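Local coordinates for probable sulfate-binding lipoprotein SubI (Mycobacterium tuberculosis, PDB 6DDN) that probably binds sulfate outside the membrane and carries it for uptake, as expected of a prokaryotic solute-binding lipoprotein, at residues V142-R147 / R155-L160; I165-P170 / V232-E237; P103-N108 / S271-A276. All coordinates share one frame; numbering follows the deposited sequence.

Contact 1. Residues V142-R147 / R155-L160. With SO4 (sulfate ion), chain G.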
loop_
_atom_site.group_PDB
_atom_site.type_symbol
_atom_site.label_atom_id
_atom_site.label_comp_id
_atom_site.label_asym_id
_atom_site.label_seq_id
_atom_site.Cartn_x
_atom_site.Cartn_y
_atom_site.Cartn_z
ATOM N N VAL A 142 2.395 4.765 -6.581
ATOM C CA VAL A 142 1.093 5.350 -6.862
ATOM C C VAL A 142 0.878 5.394 -8.368
ATOM O O VAL A 142 1.774 5.773 -9.133
ATOM C CB VAL A 142 0.994 6.750 -6.234
ATOM C CG1 VAL A 142 -0.335 7.386 -6.570
ATOM C CG2 VAL A 142 1.186 6.668 -4.728
ATOM N N THR A 143 -0.315 4.996 -8.805
ATOM C CA THR A 143 -0.638 4.952 -10.222
ATOM C C THR A 143 -2.068 5.427 -10.437
ATOM O O THR A 143 -2.880 5.461 -9.509
ATOM C CB THR A 143 -0.459 3.540 -10.794
ATOM O OG1 THR A 143 -0.628 3.570 -12.216
ATOM C CG2 THR A 143 -1.477 2.590 -10.186
ATOM N N PHE A 144 -2.363 5.806 -11.680
ATOM C CA PHE A 144 -3.714 6.177 -12.090
ATOM C C PHE A 144 -4.403 4.941 -12.648
ATOM O O PHE A 144 -4.030 4.454 -13.717
ATOM C CB PHE A 144 -3.696 7.270 -13.156
ATOM C CG PHE A 144 -3.099 8.570 -12.708
ATOM C CD1 PHE A 144 -3.215 8.996 -11.399
ATOM C CD2 PHE A 144 -2.439 9.383 -13.617
ATOM C CE1 PHE A 144 -2.669 10.202 -11.000
ATOM C CE2 PHE A 144 -1.890 10.589 -13.225
ATOM C CZ PHE A 144 -2.005 11.000 -11.914
ATOM N N VAL A 145 -5.409 4.436 -11.949
ATOM C CA VAL A 145 -6.287 3.453 -12.570
ATOM C C VAL A 145 -7.243 4.190 -13.490
ATOM O O VAL A 145 -7.817 5.226 -13.127
ATOM C CB VAL A 145 -7.037 2.615 -11.522
ATOM C CG1 VAL A 145 -7.915 1.588 -12.218
ATOM C CG2 VAL A 145 -6.054 1.916 -10.614
ATOM N N VAL A 146 -7.407 3.657 -14.697
ATOM C CA VAL A 146 -8.061 4.357 -15.791
ATOM C C VAL A 146 -8.954 3.361 -16.513
ATOM O O VAL A 146 -8.757 2.148 -16.437
ATOM C CB VAL A 146 -7.017 4.978 -16.748
ATOM C CG1 VAL A 146 -6.562 3.967 -17.791
ATOM C CG2 VAL A 146 -7.554 6.226 -17.390
ATOM N N ARG A 147 -9.961 3.881 -17.206
ATOM C CA ARG A 147 -10.841 2.972 -17.918
ATOM C C ARG A 147 -10.192 2.518 -19.221
ATOM O O ARG A 147 -9.307 3.181 -19.768
ATOM C CB ARG A 147 -12.203 3.619 -18.156
ATOM C CG ARG A 147 -13.021 3.570 -16.887
ATOM C CD ARG A 147 -14.331 4.328 -16.929
ATOM N NE ARG A 147 -14.765 4.661 -15.571
ATOM C CZ ARG A 147 -15.048 3.772 -14.618
ATOM N NH1 ARG A 147 -14.976 2.468 -14.853
ATOM N NH2 ARG A 147 -15.424 4.192 -13.418
ATOM N N ARG A 155 -2.727 11.209 -18.284
ATOM C CA ARG A 155 -1.310 10.861 -18.295
ATOM C C ARG A 155 -0.495 11.480 -17.167
ATOM O O ARG A 155 0.621 11.006 -16.917
ATOM C CB ARG A 155 -0.661 11.265 -19.630
ATOM C CG ARG A 155 -1.381 10.776 -20.879
ATOM C CD ARG A 155 -1.003 9.348 -21.243
ATOM N NE ARG A 155 -1.939 8.782 -22.213
ATOM C CZ ARG A 155 -2.057 7.484 -22.479
ATOM N NH1 ARG A 155 -1.293 6.601 -21.849
ATOM N NH2 ARG A 155 -2.938 7.068 -23.378
ATOM N N ASP A 156 -0.989 12.511 -16.486
ATOM C CA ASP A 156 -0.173 13.195 -15.491
ATOM C C ASP A 156 -1.076 13.849 -14.452
ATOM O O ASP A 156 -2.302 13.860 -14.580
ATOM C CB ASP A 156 0.777 14.201 -16.162
ATOM C CG ASP A 156 0.059 15.394 -16.781
ATOM O OD1 ASP A 156 0.757 16.238 -17.382
ATOM O OD2 ASP A 156 -1.179 15.505 -16.684
ATOM N N TRP A 157 -0.443 14.403 -13.414
ATOM C CA TRP A 157 -1.200 14.944 -12.289
ATOM C C TRP A 157 -2.050 16.139 -12.696
ATOM O O TRP A 157 -3.133 16.344 -12.137
ATOM C CB TRP A 157 -0.251 15.325 -11.155
ATOM C CG TRP A 157 0.263 14.133 -10.418
ATOM C CD1 TRP A 157 1.536 13.652 -10.429
ATOM C CD2 TRP A 157 -0.489 13.257 -9.574
ATOM N NE1 TRP A 157 1.629 12.533 -9.641
ATOM C CE2 TRP A 157 0.397 12.270 -9.104
ATOM C CE3 TRP A 157 -1.826 13.214 -9.167
ATOM C CZ2 TRP A 157 -0.009 11.250 -8.247
ATOM C CZ3 TRP A 157 -2.227 12.201 -8.314
ATOM C CH2 TRP A 157 -1.322 11.231 -7.865
ATOM N N ASP A 158 -1.583 16.936 -13.660
ATOM C CA ASP A 158 -2.393 18.047 -14.146
ATOM C C ASP A 158 -3.687 17.559 -14.784
ATOM O O ASP A 158 -4.689 18.283 -14.789
ATOM C CB ASP A 158 -1.595 18.887 -15.144
ATOM C CG ASP A 158 -0.651 19.858 -14.464
ATOM O OD1 ASP A 158 -0.863 20.156 -13.269
ATOM O OD2 ASP A 158 0.300 20.327 -15.127
ATOM N N ASP A 159 -3.690 16.336 -15.321
ATOM C CA ASP A 159 -4.897 15.799 -15.938
ATOM C C ASP A 159 -6.019 15.590 -14.930
ATOM O O ASP A 159 -7.189 15.555 -15.327
ATOM C CB ASP A 159 -4.588 14.480 -16.650
ATOM C CG ASP A 159 -3.899 14.684 -17.985
ATOM O OD1 ASP A 159 -4.199 15.686 -18.666
ATOM O OD2 ASP A 159 -3.058 13.841 -18.354
ATOM N N LEU A 160 -5.696 15.448 -13.644
ATOM C CA LEU A 160 -6.723 15.261 -12.628
ATOM C C LEU A 160 -7.460 16.550 -12.293
ATOM O O LEU A 160 -8.515 16.491 -11.654
ATOM C CB LEU A 160 -6.115 14.681 -11.348
ATOM C CG LEU A 160 -5.331 13.370 -11.430
ATOM C CD1 LEU A 160 -5.319 12.679 -10.075
ATOM C CD2 LEU A 160 -5.885 12.443 -12.502
HETATM S S SO4 G . 3.700 14.869 -13.136
HETATM O O1 SO4 G . 3.904 13.963 -12.015
HETATM O O2 SO4 G . 2.379 14.626 -13.696
HETATM O O3 SO4 G . 3.784 16.253 -12.681
HETATM O O4 SO4 G . 4.726 14.616 -14.143
#
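Phe144 and Trp157 both hold CG anti to their own carbonyl carbon (chi1 -63° for Phe144), and from strand and loop respectively these torsions swing the outer rim of the phenyl ring up to the benzo part of the indole. The pair is T-shaped (edge-to-face): the Phe144 edge is directed at the Trp157 face, the planes stand at 84°, and the phenyl and six-membered indole centroids are 4.7 Å apart. Two neighbouring carbons do the touching, Phe144 CE1 lying 3.4 Å from Trp157 CZ3 and Phe144 CZ 3.5 Å from Trp157 CE3. Leu160 takes a face of the phenyl ring, its CD2 making a CH-pi contact 4.3 Å from the Phe144 centroid and close to the ring normal. At the edge of the indole, Val142 CG1 comes within 4.2 Å of Trp157 CH2.

The loop that supplies Trp157 and Leu160 is pinned by two aspartates. Asp156 OD2 accepts from Asp159 N at 3.0 Å, an Asx motif, and Asp159 OD2 answers by accepting the backbone N-H groups of Arg155 and Asp156 from opposite faces of its carboxylate plane. Arg162 forms a salt bridge with Asp159 OD1 and would offset some of the negative charge gathered here. The backbone of Trp157 meets a sulfate, probably from the crystallisation liquor, through a nearly straight bond from Trp157 N to sulfate O2 of 2.8 Å; the indole NE1 bonds instead to Gln257 O. Helix 177-190 also packs on Trp157, so the aromatic pair belongs to the hydrophobic core between sheet and helix in one lobe of the two-lobed periplasmic binding protein fold.

Contact 2. Residues I165-P170 / V232-E237. With SO4 (sulfate ion), chain C.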
loop_
_atom_site.group_PDB
_atom_site.type_symbol
_atom_site.label_atom_id
_atom_site.label_comp_id
_atom_site.label_asym_id
_atom_site.label_seq_id
_atom_site.Cartn_x
_atom_site.Cartn_y
_atom_site.Cartn_z
ATOM N N ILE A 165 -13.406 16.017 -14.527
ATOM C CA ILE A 165 -12.738 14.777 -14.146
ATOM C C ILE A 165 -12.978 14.536 -12.661
ATOM O O ILE A 165 -12.616 15.366 -11.820
ATOM C CB ILE A 165 -11.236 14.837 -14.460
ATOM C CG1 ILE A 165 -11.003 14.854 -15.971
ATOM C CG2 ILE A 165 -10.509 13.660 -13.826
ATOM C CD1 ILE A 165 -11.592 13.666 -16.690
ATOM N N GLU A 166 -13.603 13.406 -12.335
ATOM C CA GLU A 166 -13.789 13.002 -10.950
ATOM C C GLU A 166 -12.717 11.993 -10.572
ATOM O O GLU A 166 -12.531 10.986 -11.264
ATOM C CB GLU A 166 -15.171 12.396 -10.702
ATOM C CG GLU A 166 -15.319 11.902 -9.266
ATOM C CD GLU A 166 -16.575 11.093 -9.029
ATOM O OE1 GLU A 166 -17.297 10.796 -10.006
ATOM O OE2 GLU A 166 -16.839 10.755 -7.855
ATOM N N VAL A 167 -12.027 12.264 -9.472
ATOM C CA VAL A 167 -10.981 11.393 -8.959
ATOM C C VAL A 167 -11.570 10.534 -7.852
ATOM O O VAL A 167 -12.262 11.043 -6.960
ATOM C CB VAL A 167 -9.784 12.209 -8.444
ATOM C CG1 VAL A 167 -8.830 11.318 -7.669
ATOM C CG2 VAL A 167 -9.076 12.894 -9.603
ATOM N N ILE A 168 -11.310 9.232 -7.912
ATOM C CA ILE A 168 -11.692 8.302 -6.859
ATOM C C ILE A 168 -10.463 8.032 -6.007
ATOM O O ILE A 168 -9.443 7.544 -6.510
ATOM C CB ILE A 168 -12.265 6.999 -7.436
ATOM C CG1 ILE A 168 -13.420 7.302 -8.389
ATOM C CG2 ILE A 168 -12.727 6.082 -6.318
ATOM C CD1 ILE A 168 -14.527 8.121 -7.762
ATOM N N THR A 169 -10.552 8.360 -4.716
ATOM C CA THR A 169 -9.479 8.119 -3.763
ATOM C C THR A 169 -10.100 7.994 -2.378
ATOM O O THR A 169 -11.053 8.723 -2.066
ATOM C CB THR A 169 -8.427 9.237 -3.780
ATOM O OG1 THR A 169 -7.430 8.983 -2.782
ATOM C CG2 THR A 169 -9.067 10.593 -3.526
ATOM N N PRO A 170 -9.606 7.078 -1.540
ATOM C CA PRO A 170 -10.247 6.853 -0.236
ATOM C C PRO A 170 -9.996 7.964 0.774
ATOM O O PRO A 170 -9.392 8.994 0.455
ATOM C CB PRO A 170 -9.632 5.527 0.229
ATOM C CG PRO A 170 -8.328 5.457 -0.469
ATOM C CD PRO A 170 -8.541 6.100 -1.807
ATOM N N VAL A 232 -10.902 8.564 -12.919
ATOM C CA VAL A 232 -9.566 8.069 -12.614
ATOM C C VAL A 232 -9.518 7.709 -11.136
ATOM O O VAL A 232 -9.968 8.485 -10.286
ATOM C CB VAL A 232 -8.475 9.101 -12.965
ATOM C CG1 VAL A 232 -8.850 10.474 -12.432
ATOM C CG2 VAL A 232 -7.120 8.658 -12.429
ATOM N N LEU A 233 -8.995 6.527 -10.834
ATOM C CA LEU A 233 -8.853 6.046 -9.468
ATOM C C LEU A 233 -7.372 6.007 -9.117
ATOM O O LEU A 233 -6.601 5.271 -9.744
ATOM C CB LEU A 233 -9.483 4.661 -9.308
ATOM C CG LEU A 233 -8.941 3.782 -8.178
ATOM C CD1 LEU A 233 -9.473 4.250 -6.835
ATOM C CD2 LEU A 233 -9.279 2.319 -8.417
ATOM N N ILE A 234 -6.974 6.806 -8.132
ATOM C CA ILE A 234 -5.612 6.745 -7.616
ATOM C C ILE A 234 -5.496 5.521 -6.720
ATOM O O ILE A 234 -6.291 5.341 -5.791
ATOM C CB ILE A 234 -5.255 8.031 -6.856
ATOM C CG1 ILE A 234 -5.889 9.248 -7.527
ATOM C CG2 ILE A 234 -3.754 8.204 -6.796
ATOM C CD1 ILE A 234 -5.445 10.568 -6.926
ATOM N N SER A 235 -4.512 4.670 -6.999
ATOM C CA SER A 235 -4.453 3.367 -6.353
ATOM C C SER A 235 -3.024 2.849 -6.390
ATOM O O SER A 235 -2.141 3.443 -7.013
ATOM C CB SER A 235 -5.406 2.380 -7.033
ATOM O OG SER A 235 -5.421 1.135 -6.359
ATOM N N TYR A 236 -2.808 1.730 -5.702
ATOM C CA TYR A 236 -1.537 1.031 -5.798
ATOM C C TYR A 236 -1.368 0.441 -7.193
ATOM O O TYR A 236 -2.339 0.080 -7.861
ATOM C CB TYR A 236 -1.441 -0.106 -4.774
ATOM C CG TYR A 236 -1.823 0.224 -3.347
ATOM C CD1 TYR A 236 -3.154 0.297 -2.959
ATOM C CD2 TYR A 236 -0.848 0.413 -2.376
ATOM C CE1 TYR A 236 -3.502 0.579 -1.653
ATOM C CE2 TYR A 236 -1.187 0.695 -1.066
ATOM C CZ TYR A 236 -2.516 0.776 -0.712
ATOM O OH TYR A 236 -2.858 1.055 0.591
ATOM N N GLU A 237 -0.112 0.335 -7.625
ATOM C CA GLU A 237 0.174 -0.381 -8.862
ATOM C C GLU A 237 -0.186 -1.856 -8.740
ATOM O O GLU A 237 -0.615 -2.474 -9.720
ATOM C CB GLU A 237 1.649 -0.213 -9.228
ATOM C CG GLU A 237 2.036 -0.745 -10.592
ATOM C CD GLU A 237 3.534 -0.940 -10.723
ATOM O OE1 GLU A 237 4.171 -1.346 -9.727
ATOM O OE2 GLU A 237 4.075 -0.684 -11.819
HETATM S S SO4 C . -5.831 0.680 2.467
HETATM O O1 SO4 C . -6.064 -0.352 3.473
HETATM O O2 SO4 C . -5.376 0.052 1.230
HETATM O O3 SO4 C . -7.067 1.412 2.210
HETATM O O4 SO4 C . -4.815 1.607 2.953
#
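Parallel pairing of Val167 and Ile168 with Val232 and Leu233 adds the short strand 167-168 to strand 232-236, which leads on to Tyr236 at a bound sulfate. Two backbone bonds carry the pairing: Ile168 N donates to Val232 O at 2.8 Å, and Ile234 N donates to Ile168 O at 3.0 Å. A third, from Val232 N to Glu166 O, is weak. On one face of the sheet Val167 and Val232 lie side by side, Val167 CG2 being 3.7 Å from Val232 CG1. The other branch of Val167 is anti to the backbone N (chi1 169°), which carries CG1 to 3.5 Å from Ile234 CD1. On the opposite face Ile168 CG2 meets Leu233 CD1 at 3.8 Å. Past the pairing, Tyr236 OH donates to sulfate O2 at 2.8 Å, and Ala60 N, Ser175 OG, Ser177 N and Gly218 N also bond this anion, consistent with a substrate site. Helix 218-227 packs on Ile168 and Leu233, whereas Val232 and Ile234 touch Phe144 and Val142 of the antiparallel strand 138-147.

Contact 3. Residues P103-N108 / S271-A276. With SO4 (sulfate ion), chain F; ACT (acetate ion), chain I.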
loop_
_atom_site.group_PDB
_atom_site.type_symbol
_atom_site.label_atom_id
_atom_site.label_comp_id
_atom_site.label_asym_id
_atom_site.label_seq_id
_atom_site.Cartn_x
_atom_site.Cartn_y
_atom_site.Cartn_z
ATOM N N PRO A 103 -7.696 -9.965 17.700
ATOM C CA PRO A 103 -6.652 -10.995 17.671
ATOM C C PRO A 103 -5.799 -10.867 16.420
ATOM O O PRO A 103 -6.311 -10.725 15.307
ATOM C CB PRO A 103 -7.448 -12.305 17.686
ATOM C CG PRO A 103 -8.785 -11.937 17.127
ATOM C CD PRO A 103 -9.048 -10.541 17.608
ATOM N N ALA A 104 -4.486 -10.901 16.617
ATOM C CA ALA A 104 -3.547 -10.791 15.513
ATOM C C ALA A 104 -2.226 -11.407 15.937
ATOM O O ALA A 104 -1.783 -11.222 17.073
ATOM C CB ALA A 104 -3.339 -9.332 15.091
ATOM N N ASP A 105 -1.614 -12.155 15.021
ATOM C CA ASP A 105 -0.256 -12.635 15.208
ATOM C C ASP A 105 0.748 -11.916 14.320
ATOM O O ASP A 105 1.936 -11.884 14.656
ATOM C CB ASP A 105 -0.183 -14.146 14.945
ATOM C CG ASP A 105 -1.104 -14.941 15.859
ATOM O OD1 ASP A 105 -0.735 -15.175 17.030
ATOM O OD2 ASP A 105 -2.202 -15.330 15.407
ATOM N N LEU A 106 0.296 -11.331 13.212
ATOM C CA LEU A 106 1.132 -10.515 12.347
ATOM C C LEU A 106 0.309 -9.356 11.811
ATOM O O LEU A 106 -0.892 -9.489 11.562
ATOM C CB LEU A 106 1.699 -11.312 11.168
ATOM C CG LEU A 106 2.817 -12.305 11.462
ATOM C CD1 LEU A 106 2.339 -13.719 11.189
ATOM C CD2 LEU A 106 4.038 -11.972 10.626
ATOM N N VAL A 107 0.971 -8.219 11.631
ATOM C CA VAL A 107 0.358 -7.040 11.040
ATOM C C VAL A 107 1.079 -6.728 9.740
ATOM O O VAL A 107 2.302 -6.872 9.649
ATOM C CB VAL A 107 0.395 -5.829 11.992
ATOM C CG1 VAL A 107 -0.739 -5.929 12.983
ATOM C CG2 VAL A 107 1.736 -5.750 12.707
ATOM N N ASN A 108 0.312 -6.321 8.731
ATOM C CA ASN A 108 0.855 -5.879 7.447
ATOM C C ASN A 108 -0.037 -4.734 6.981
ATOM O O ASN A 108 -1.133 -4.967 6.466
ATOM C CB ASN A 108 0.894 -7.012 6.430
ATOM C CG ASN A 108 1.249 -6.531 5.038
ATOM O OD1 ASN A 108 0.558 -6.836 4.066
ATOM N ND2 ASN A 108 2.331 -5.770 4.935
ATOM N N SER A 271 1.256 -11.947 20.749
ATOM C CA SER A 271 0.788 -13.197 20.172
ATOM C C SER A 271 1.405 -14.391 20.886
ATOM O O SER A 271 2.581 -14.373 21.257
ATOM C CB SER A 271 1.117 -13.264 18.682
ATOM O OG SER A 271 1.244 -14.612 18.260
ATOM N N THR A 272 0.597 -15.434 21.063
ATOM C CA THR A 272 1.023 -16.678 21.681
ATOM C C THR A 272 1.636 -17.651 20.680
ATOM O O THR A 272 1.696 -18.854 20.958
ATOM C CB THR A 272 -0.160 -17.340 22.390
ATOM O OG1 THR A 272 -1.086 -17.830 21.412
ATOM C CG2 THR A 272 -0.869 -16.339 23.286
ATOM N N HIS A 273 2.088 -17.161 19.526
ATOM C CA HIS A 273 2.590 -18.013 18.452
ATOM C C HIS A 273 3.808 -17.392 17.793
ATOM O O HIS A 273 3.999 -17.505 16.579
ATOM C CB HIS A 273 1.516 -18.270 17.396
ATOM C CG HIS A 273 0.324 -19.010 17.910
ATOM N ND1 HIS A 273 0.420 -20.241 18.521
ATOM C CD2 HIS A 273 -0.994 -18.699 17.893
ATOM C CE1 HIS A 273 -0.787 -20.654 18.864
ATOM N NE2 HIS A 273 -1.663 -19.737 18.493
ATOM N N LEU A 274 4.659 -16.731 18.581
ATOM C CA LEU A 274 5.774 -16.000 17.990
ATOM C C LEU A 274 6.761 -16.920 17.287
ATOM O O LEU A 274 7.546 -16.445 16.464
ATOM C CB LEU A 274 6.488 -15.164 19.053
ATOM C CG LEU A 274 5.667 -14.002 19.621
ATOM C CD1 LEU A 274 6.559 -12.816 19.949
ATOM C CD2 LEU A 274 4.569 -13.580 18.657
ATOM N N GLY A 275 6.732 -18.216 17.579
ATOM C CA GLY A 275 7.508 -19.162 16.804
ATOM C C GLY A 275 7.054 -19.185 15.359
ATOM O O GLY A 275 7.841 -18.909 14.448
ATOM N N ALA A 276 5.774 -19.499 15.140
ATOM C CA ALA A 276 5.240 -19.532 13.782
ATOM C C ALA A 276 5.156 -18.133 13.184
ATOM O O ALA A 276 5.451 -17.942 11.998
ATOM C CB ALA A 276 3.866 -20.201 13.771
HETATM S S SO4 F . 4.222 -21.561 17.963
HETATM O O1 SO4 F . 2.838 -21.189 18.246
HETATM O O2 SO4 F . 4.270 -22.972 17.592
HETATM O O3 SO4 F . 4.728 -20.751 16.861
HETATM O O4 SO4 F . 5.047 -21.334 19.146
HETATM C C ACT I . -3.447 -14.677 20.093
HETATM O O ACT I . -2.442 -15.436 20.026
HETATM O OXT ACT I . -3.598 -13.519 19.609
HETATM C CH3 ACT I . -4.686 -15.229 20.876
#
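Asp105 and Ser271 bring their CA atoms to 5.1 Å where a loop entering strand 106-108 passes the loop entering helix 274-284. The backbone of Asp105 is turned out of the extended form (psi -23°) just before the strand begins, while on the other side Ser271 opens an ST turn, its OG accepting from His273 N at 3.0 Å. His273 holds the N-cap position of the helix.

The two loops are joined by side chains. With chi1 at 153°, Ser271 turns OG away from its backbone N and toward the carboxylate of Asp105; it donates to Asp105 OD1, although the modelled 2.4 Å between Ser271 OG and Asp105 OD1 is too short to be trusted as a length. As modelled, the hydroxyl links the two loops, donating to the aspartate while accepting from His273 N. Asp105 OD2 accepts from Thr55 N of strand 53-58, which anchors the far end of the carboxylate and would limit its rotation. His273 also comes near, its ring edge reaching Asp105 OD1 with CD2 at 3.6 Å.

Small anions, probably from the crystallisation liquor, sit around the second loop. A sulfate lies by the first turn of helix 274-284, where the helix end would favour a negative charge, and an acetate is hydrogen-bonded by Thr272, whose N and OG1 both donate to acetate O, at 3.2 and 3.1 Å. On the sulfate side, His273 ND1 donates to O1 of the anion at 2.6 Å, with that oxygen at the ring edge and in its plane.

How the contacts relate
Contacts 1 and 2 are neighbours in one lobe, their centres 8 Å apart. Strands 138-147 and 232-236 run antiparallel and bind directly, with Thr143 N 3.0 Å from Ser235 O, and Val142 CG1 packs 3.5 Å from Ile234 CG2, so the two hydrophobic clusters are continuous. Contact 3 lies on the opposite side of the chain's centre, about 38 Å from contact 1 and 33 Å from contact 2 between centres, and encloses both along the sequence. The sulfate at Tyr236 is tied to contact 2 and also to Ala60, which follows strand 53-58; that strand pairs with 106-108 of contact 3. The sulfates at contacts 1 and 3 are other ions, probably from the crystallisation liquor.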